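Long-range contact in lasso peptide isopeptidase AtxE2 (Asticcacaulis excentricus, PDB 5TXE), which hydrolyses the isopeptide bond of the lasso peptides astexin-2 and astexin-3, opening their threaded knot into linear peptides: residues I130-A142 with D172-L184. The protein carries 1 engineered substitution. Sequence-based numbering, arbitrary orientation.
Sequences IQPRWSPSGTHLA and DIEDVQWLDDNTL
Two successive four-stranded antiparallel sheets, consistent with neighbouring blades of the beta-propeller found in prolyl oligopeptidase relatives, meet here where Trp178 of one inserts against the first hairpin of the other, around the type I turn Ser135-Gly138. The indole NE1 donates to Arg133 O at 2.8 Å; the acceptor lies close to the ring plane, whereas the donor stands well above the carbonyl plane. That oxygen also accepts the hairpin bond from Ala142 N, so two donors grip it. Ser135 CA sits 3.5 Å from the centroid of the five-membered ring, almost on its normal, in a CH-pi contact, while Leu184 CD2 covers the opposite face toward the rim. Ala142 CB packs 3.8 Å from Trp178 CZ2.

Arg133, bent at chi2 (-65°), reaches across to strand 173-178 and places NH1 2.8 Å from Asp175 OD1 in a salt bridge, the two side chains crossing at about a right angle, with Val176 O also at the guanidinium edge. Gln177 NE2 lies over one guanidinium face, offset toward its rim, with amide and guanidinium planes only 13° apart. At the turn, Ser137 N donates to the syn lone pair of Asp181 OD1 at 2.8 Å, and a water links Asp181 O to His140 ND1.

Behind the hairpin, Trp134 and Leu141 face away from this junction, toward strands 69-78 and 83-92 respectively, while strand 173-178 pairs with strand 183-188 in its own sheet.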
ATOM      1  N   ILE A 130      12.431  -1.962   5.630  1.00 24.91           N
ATOM      2  CA  ILE A 130      13.834  -2.227   5.955  1.00 25.37           C
ATOM      3  C   ILE A 130      13.832  -3.404   6.952  1.00 28.52           C
ATOM      4  O   ILE A 130      13.362  -3.276   8.120  1.00 28.66           O
ATOM      5  CB  ILE A 130      14.509  -1.001   6.604  1.00 26.99           C
ATOM      6  CG1 ILE A 130      14.429   0.235   5.690  1.00 26.46           C
ATOM      7  CG2 ILE A 130      15.957  -1.325   7.013  1.00 30.07           C
ATOM      8  CD1 ILE A 130      15.167   0.040   4.372  1.00 29.23           C
ATOM      9  N   GLN A 131      14.383  -4.506   6.484  1.00 27.84           N
ATOM     10  CA  GLN A 131      14.553  -5.679   7.316  1.00 35.32           C
ATOM     11  C   GLN A 131      15.980  -5.776   7.837  1.00 28.35           C
ATOM     12  O   GLN A 131      16.902  -5.904   7.067  1.00 29.06           O
ATOM     13  CB  GLN A 131      14.211  -6.971   6.570  1.00 40.59           C
ATOM     14  CG  GLN A 131      13.800  -8.026   7.616  1.00 45.11           C
ATOM     15  CD  GLN A 131      13.399  -9.404   7.063  1.00 46.36           C
ATOM     16  OE1 GLN A 131      13.677  -9.777   5.895  1.00 40.87           O
ATOM     17  NE2 GLN A 131      12.737 -10.176   7.927  1.00 51.58           N
ATOM     18  N   PRO A 132      16.146  -5.655   9.130  1.00 26.79           N
ATOM     19  CA  PRO A 132      17.461  -5.768   9.716  1.00 31.36           C
ATOM     20  C   PRO A 132      17.968  -7.191   9.752  1.00 35.86           C
ATOM     21  O   PRO A 132      17.208  -8.085  10.119  1.00 40.56           O
ATOM     22  CB  PRO A 132      17.264  -5.311  11.160  1.00 30.83           C
ATOM     23  CG  PRO A 132      15.842  -5.077  11.346  1.00 31.03           C
ATOM     24  CD  PRO A 132      15.091  -5.391  10.108  1.00 27.79           C
ATOM     25  N   ARG A 133      19.240  -7.373   9.418  1.00 31.91           N
ATOM     26  CA  ARG A 133      19.889  -8.675   9.429  1.00 31.87           C
ATOM     27  C   ARG A 133      20.710  -8.808  10.671  1.00 30.81           C
ATOM     28  O   ARG A 133      21.635  -8.003  10.892  1.00 30.77           O
ATOM     29  CB  ARG A 133      20.779  -8.801   8.223  1.00 32.18           C
ATOM     30  CG  ARG A 133      20.086  -8.427   6.907  1.00 39.85           C
ATOM     31  CD  ARG A 133      19.044  -9.472   6.758  1.00 44.10           C
ATOM     32  NE  ARG A 133      17.821  -9.331   5.951  1.00 59.39           N
ATOM     33  CZ  ARG A 133      17.752  -9.216   4.644  1.00 50.74           C
ATOM     34  NH1 ARG A 133      18.834  -9.031   3.928  1.00 62.03           N
ATOM     35  NH2 ARG A 133      16.583  -9.191   4.065  1.00 53.58           N
ATOM     36  N   TRP A 134      20.362  -9.756  11.517  1.00 29.09           N
ATOM     37  CA  TRP A 134      21.172 -10.005  12.709  1.00 32.26           C
ATOM     38  C   TRP A 134      22.446 -10.785  12.360  1.00 30.66           C
ATOM     39  O   TRP A 134      22.411 -11.725  11.581  1.00 36.02           O
ATOM     40  CB  TRP A 134      20.407 -10.798  13.714  1.00 29.12           C
ATOM     41  CG  TRP A 134      19.328 -10.074  14.321  1.00 28.91           C
ATOM     42  CD1 TRP A 134      18.071  -9.950  13.824  1.00 29.97           C
ATOM     43  CD2 TRP A 134      19.311  -9.454  15.624  1.00 28.30           C
ATOM     44  NE1 TRP A 134      17.278  -9.283  14.727  1.00 30.75           N
ATOM     45  CE2 TRP A 134      18.036  -8.956  15.831  1.00 28.94           C
ATOM     46  CE3 TRP A 134      20.274  -9.241  16.613  1.00 32.91           C
ATOM     47  CZ2 TRP A 134      17.688  -8.270  16.981  1.00 29.54           C
ATOM     48  CZ3 TRP A 134      19.921  -8.554  17.770  1.00 29.23           C
ATOM     49  CH2 TRP A 134      18.644  -8.089  17.940  1.00 30.58           C
ATOM     50  N   SER A 135      23.571 -10.400  12.942  1.00 30.49           N
ATOM     51  CA  SER A 135      24.795 -11.220  12.850  1.00 30.73           C
ATOM     52  C   SER A 135      24.522 -12.541  13.625  1.00 28.45           C
ATOM     53  O   SER A 135      23.652 -12.561  14.464  1.00 29.80           O
ATOM     54  CB  SER A 135      25.987 -10.509  13.467  1.00 32.44           C
ATOM     55  OG  SER A 135      25.716 -10.152  14.824  1.00 35.17           O
ATOM     56  N   PRO A 136      25.212 -13.644  13.283  1.00 32.88           N
ATOM     57  CA  PRO A 136      25.001 -14.969  13.939  1.00 36.11           C
ATOM     58  C   PRO A 136      25.201 -14.897  15.435  1.00 37.90           C
ATOM     59  O   PRO A 136      24.485 -15.528  16.166  1.00 40.91           O
ATOM     60  CB  PRO A 136      26.066 -15.860  13.308  1.00 39.57           C
ATOM     61  CG  PRO A 136      26.348 -15.228  11.959  1.00 40.65           C
ATOM     62  CD  PRO A 136      26.121 -13.733  12.123  1.00 35.02           C
ATOM     63  N   SER A 137      26.138 -14.068  15.885  1.00 38.64           N
ATOM     64  CA  SER A 137      26.325 -13.864  17.335  1.00 39.45           C
ATOM     65  C   SER A 137      25.191 -13.106  18.026  1.00 39.85           C
ATOM     66  O   SER A 137      25.134 -13.017  19.256  1.00 34.14           O
ATOM     67  CB  SER A 137      27.616 -13.073  17.576  1.00 42.26           C
ATOM     68  OG  SER A 137      27.530 -11.753  17.020  1.00 47.02           O
ATOM     69  N   GLY A 138      24.323 -12.463  17.253  1.00 39.41           N
ATOM     70  CA  GLY A 138      23.261 -11.667  17.864  1.00 36.32           C
ATOM     71  C   GLY A 138      23.695 -10.298  18.361  1.00 34.01           C
ATOM     72  O   GLY A 138      22.940  -9.645  19.071  1.00 33.57           O
ATOM     73  N   THR A 139      24.878  -9.842  17.978  1.00 34.73           N
ATOM     74  CA  THR A 139      25.387  -8.579  18.544  1.00 43.30           C
ATOM     75  C   THR A 139      25.297  -7.356  17.599  1.00 42.74           C
ATOM     76  O   THR A 139      25.434  -6.241  18.056  1.00 37.79           O
ATOM     77  CB  THR A 139      26.877  -8.687  18.971  1.00 43.20           C
ATOM     78  OG1 THR A 139      27.653  -9.078  17.843  1.00 40.23           O
ATOM     79  CG2 THR A 139      27.080  -9.693  20.123  1.00 47.47           C
ATOM     80  N   HIS A 140      25.136  -7.564  16.297  1.00 41.94           N
ATOM     81  CA  HIS A 140      25.070  -6.440  15.375  1.00 41.24           C
ATOM     82  C   HIS A 140      23.955  -6.653  14.367  1.00 43.77           C
ATOM     83  O   HIS A 140      23.526  -7.788  14.149  1.00 35.89           O
ATOM     84  CB  HIS A 140      26.363  -6.303  14.619  1.00 40.23           C
ATOM     85  CG  HIS A 140      27.498  -5.916  15.491  1.00 59.17           C
ATOM     86  ND1 HIS A 140      28.226  -6.837  16.219  1.00 61.06           N
ATOM     87  CD2 HIS A 140      27.997  -4.697  15.805  1.00 59.29           C
ATOM     88  CE1 HIS A 140      29.144  -6.199  16.921  1.00 65.00           C
ATOM     89  NE2 HIS A 140      29.030  -4.900  16.684  1.00 66.16           N
ATOM     90  N   LEU A 141      23.486  -5.544  13.812  1.00 34.53           N
ATOM     91  CA  LEU A 141      22.543  -5.517  12.769  1.00 32.68           C
ATOM     92  C   LEU A 141      23.230  -4.965  11.549  1.00 29.93           C
ATOM     93  O   LEU A 141      24.082  -4.108  11.652  1.00 32.99           O
ATOM     94  CB  LEU A 141      21.376  -4.616  13.162  1.00 34.84           C
ATOM     95  CG  LEU A 141      20.532  -4.946  14.377  1.00 34.40           C
ATOM     96  CD1 LEU A 141      19.400  -3.937  14.543  1.00 35.19           C
ATOM     97  CD2 LEU A 141      19.926  -6.316  14.202  1.00 34.56           C
ATOM     98  N   ALA A 142      22.844  -5.468  10.382  1.00 30.42           N
ATOM     99  CA  ALA A 142      23.156  -4.844   9.092  1.00 28.52           C
ATOM    100  C   ALA A 142      21.827  -4.571   8.360  1.00 31.64           C
ATOM    101  O   ALA A 142      20.890  -5.366   8.458  1.00 26.21           O
ATOM    102  CB  ALA A 142      24.007  -5.737   8.250  1.00 28.98           C
ATOM    103  N   ASP A 172      23.554   2.005  -5.746  1.00 26.29           N
ATOM    104  CA  ASP A 172      22.819   1.730  -4.520  1.00 28.31           C
ATOM    105  C   ASP A 172      22.914   0.236  -4.156  1.00 28.93           C
ATOM    106  O   ASP A 172      22.716  -0.635  -5.037  1.00 25.60           O
ATOM    107  CB  ASP A 172      21.328   2.072  -4.633  1.00 29.09           C
ATOM    108  CG  ASP A 172      21.064   3.575  -4.742  1.00 36.24           C
ATOM    109  OD1 ASP A 172      21.832   4.442  -4.183  1.00 31.28           O
ATOM    110  OD2 ASP A 172      20.023   3.854  -5.358  1.00 36.48           O
ATOM    111  N   ILE A 173      23.128  -0.058  -2.873  1.00 24.80           N
ATOM    112  CA  ILE A 173      23.127  -1.442  -2.464  1.00 26.16           C
ATOM    113  C   ILE A 173      21.661  -1.851  -2.379  1.00 27.01           C
ATOM    114  O   ILE A 173      20.852  -1.120  -1.795  1.00 25.33           O
ATOM    115  CB  ILE A 173      23.740  -1.639  -1.092  1.00 28.15           C
ATOM    116  CG1 ILE A 173      25.168  -1.077  -1.007  1.00 27.95           C
ATOM    117  CG2 ILE A 173      23.720  -3.127  -0.726  1.00 30.90           C
ATOM    118  CD1 ILE A 173      26.015  -1.378  -2.219  1.00 29.30           C
ATOM    119  N   GLU A 174      21.339  -3.046  -2.866  1.00 28.56           N
ATOM    120  CA  GLU A 174      19.936  -3.533  -2.912  1.00 30.61           C
ATOM    121  C   GLU A 174      19.597  -4.564  -1.873  1.00 31.79           C
ATOM    122  O   GLU A 174      18.437  -4.750  -1.585  1.00 29.46           O
ATOM    123  CB  GLU A 174      19.596  -4.061  -4.313  1.00 32.88           C
ATOM    124  CG  GLU A 174      19.556  -2.900  -5.308  1.00 37.19           C
ATOM    125  CD  GLU A 174      19.394  -3.283  -6.771  1.00 38.60           C
ATOM    126  OE1 GLU A 174      19.006  -4.451  -7.074  1.00 53.78           O
ATOM    127  OE2 GLU A 174      19.636  -2.397  -7.636  1.00 36.57           O
ATOM    128  N   ASP A 175      20.611  -5.242  -1.303  1.00 32.36           N
ATOM    129  CA  ASP A 175      20.371  -6.243  -0.271  1.00 31.24           C
ATOM    130  C   ASP A 175      21.703  -6.633   0.367  1.00 29.16           C
ATOM    131  O   ASP A 175      22.764  -6.411  -0.198  1.00 27.44           O
ATOM    132  CB  ASP A 175      19.753  -7.521  -0.875  1.00 30.53           C
ATOM    133  CG  ASP A 175      18.872  -8.289   0.116  1.00 31.25           C
ATOM    134  OD1 ASP A 175      18.779  -7.961   1.336  1.00 32.95           O
ATOM    135  OD2 ASP A 175      18.291  -9.291  -0.319  1.00 35.77           O
ATOM    136  N   VAL A 176      21.591  -7.272   1.515  1.00 26.54           N
ATOM    137  CA  VAL A 176      22.738  -7.662   2.306  1.00 30.88           C
ATOM    138  C   VAL A 176      22.359  -8.819   3.269  1.00 28.36           C
ATOM    139  O   VAL A 176      21.222  -8.882   3.744  1.00 30.36           O
ATOM    140  CB  VAL A 176      23.237  -6.430   3.100  1.00 30.83           C
ATOM    141  CG1 VAL A 176      22.166  -5.953   4.091  1.00 29.83           C
ATOM    142  CG2 VAL A 176      24.542  -6.752   3.818  1.00 30.82           C
ATOM    143  N   GLN A 177      23.297  -9.724   3.519  1.00 30.06           N
ATOM    144  CA  GLN A 177      23.188 -10.743   4.578  1.00 32.08           C
ATOM    145  C   GLN A 177      24.583 -10.959   5.200  1.00 31.55           C
ATOM    146  O   GLN A 177      25.606 -10.724   4.548  1.00 31.17           O
ATOM    147  CB  GLN A 177      22.782 -12.118   4.033  1.00 34.14           C
ATOM    148  CG  GLN A 177      21.401 -12.209   3.473  1.00 42.59           C
ATOM    149  CD  GLN A 177      20.269 -12.399   4.497  1.00 53.23           C
ATOM    150  OE1 GLN A 177      20.462 -12.766   5.701  1.00 41.86           O
ATOM    151  NE2 GLN A 177      19.039 -12.152   3.996  1.00 57.36           N
ATOM    152  N   TRP A 178      24.592 -11.473   6.433  1.00 33.63           N
ATOM    153  CA  TRP A 178      25.806 -11.928   7.084  1.00 35.17           C
ATOM    154  C   TRP A 178      26.169 -13.325   6.585  1.00 33.16           C
ATOM    155  O   TRP A 178      25.314 -14.193   6.537  1.00 37.23           O
ATOM    156  CB  TRP A 178      25.570 -11.989   8.579  1.00 31.49           C
ATOM    157  CG  TRP A 178      25.239 -10.681   9.201  1.00 37.05           C
ATOM    158  CD1 TRP A 178      23.989 -10.134   9.419  1.00 36.89           C
ATOM    159  CD2 TRP A 178      26.171  -9.749   9.732  1.00 35.17           C
ATOM    160  NE1 TRP A 178      24.113  -8.931  10.062  1.00 34.63           N
ATOM    161  CE2 TRP A 178      25.438  -8.669  10.251  1.00 35.20           C
ATOM    162  CE3 TRP A 178      27.570  -9.739   9.846  1.00 40.15           C
ATOM    163  CZ2 TRP A 178      26.045  -7.587  10.848  1.00 38.18           C
ATOM    164  CZ3 TRP A 178      28.176  -8.660  10.422  1.00 42.43           C
ATOM    165  CH2 TRP A 178      27.408  -7.594  10.930  1.00 40.93           C
ATOM    166  N   LEU A 179      27.414 -13.517   6.167  1.00 35.12           N
ATOM    167  CA  LEU A 179      27.952 -14.856   5.934  1.00 38.49           C
ATOM    168  C   LEU A 179      28.547 -15.459   7.243  1.00 41.99           C
ATOM    169  O   LEU A 179      28.434 -16.653   7.460  1.00 48.58           O
ATOM    170  CB  LEU A 179      28.978 -14.872   4.823  1.00 39.70           C
ATOM    171  CG  LEU A 179      28.490 -14.509   3.416  1.00 42.16           C
ATOM    172  CD1 LEU A 179      29.616 -14.621   2.385  1.00 38.89           C
ATOM    173  CD2 LEU A 179      27.330 -15.399   3.028  1.00 42.20           C
ATOM    174  N   ASP A 180      29.129 -14.621   8.092  1.00 41.92           N
ATOM    175  CA  ASP A 180      29.519 -14.967   9.450  1.00 44.63           C
ATOM    176  C   ASP A 180      29.611 -13.658  10.215  1.00 48.45           C
ATOM    177  O   ASP A 180      29.308 -12.622   9.654  1.00 46.26           O
ATOM    178  CB  ASP A 180      30.840 -15.767   9.474  1.00 48.74           C
ATOM    179  CG  ASP A 180      32.031 -15.004   8.896  1.00 49.82           C
ATOM    180  OD1 ASP A 180      32.179 -13.795   9.144  1.00 52.33           O
ATOM    181  OD2 ASP A 180      32.822 -15.617   8.157  1.00 42.96           O
ATOM    182  N   ASP A 181      30.064 -13.666  11.462  1.00 46.85           N
ATOM    183  CA  ASP A 181      30.101 -12.438  12.243  1.00 46.27           C
ATOM    184  C   ASP A 181      30.920 -11.248  11.695  1.00 42.22           C
ATOM    185  O   ASP A 181      30.705 -10.122  12.137  1.00 40.86           O
ATOM    186  CB  ASP A 181      30.530 -12.718  13.675  1.00 50.38           C
ATOM    187  CG  ASP A 181      29.460 -13.445  14.463  1.00 54.50           C
ATOM    188  OD1 ASP A 181      28.259 -13.063  14.365  1.00 56.16           O
ATOM    189  OD2 ASP A 181      29.826 -14.384  15.203  1.00 61.41           O
ATOM    190  N   ASN A 182      31.819 -11.497  10.755  1.00 39.01           N
ATOM    191  CA  ASN A 182      32.716 -10.486  10.220  1.00 45.66           C
ATOM    192  C   ASN A 182      32.651 -10.374   8.712  1.00 43.42           C
ATOM    193  O   ASN A 182      33.510  -9.735   8.108  1.00 42.03           O
ATOM    194  CB  ASN A 182      34.174 -10.863  10.587  1.00 53.06           C
ATOM    195  CG  ASN A 182      34.362 -10.995  12.080  1.00 62.30           C
ATOM    196  OD1 ASN A 182      34.275  -9.991  12.812  1.00 68.66           O
ATOM    197  ND2 ASN A 182      34.531 -12.236  12.563  1.00 58.12           N
ATOM    198  N   THR A 183      31.650 -10.984   8.085  1.00 38.93           N
ATOM    199  CA  THR A 183      31.644 -11.024   6.636  1.00 39.81           C
ATOM    200  C   THR A 183      30.240 -10.782   6.110  1.00 36.73           C
ATOM    201  O   THR A 183      29.284 -11.361   6.633  1.00 32.19           O
ATOM    202  CB  THR A 183      32.129 -12.391   6.183  1.00 42.91           C
ATOM    203  OG1 THR A 183      33.370 -12.702   6.843  1.00 49.40           O
ATOM    204  CG2 THR A 183      32.295 -12.422   4.718  1.00 42.33           C
ATOM    205  N   LEU A 184      30.116  -9.913   5.098  1.00 35.07           N
ATOM    206  CA  LEU A 184      28.807  -9.523   4.556  1.00 34.13           C
ATOM    207  C   LEU A 184      28.833  -9.772   3.086  1.00 32.08           C
ATOM    208  O   LEU A 184      29.809  -9.458   2.403  1.00 32.56           O
ATOM    209  CB  LEU A 184      28.497  -8.023   4.792  1.00 34.96           C
ATOM    210  CG  LEU A 184      28.267  -7.542   6.212  1.00 35.42           C
ATOM    211  CD1 LEU A 184      28.266  -6.024   6.223  1.00 36.64           C
ATOM    212  CD2 LEU A 184      26.946  -8.052   6.743  1.00 36.56           C
TER
HETATM  213  O   HOH W   1      28.802  -9.524  14.565  1.00 41.34           O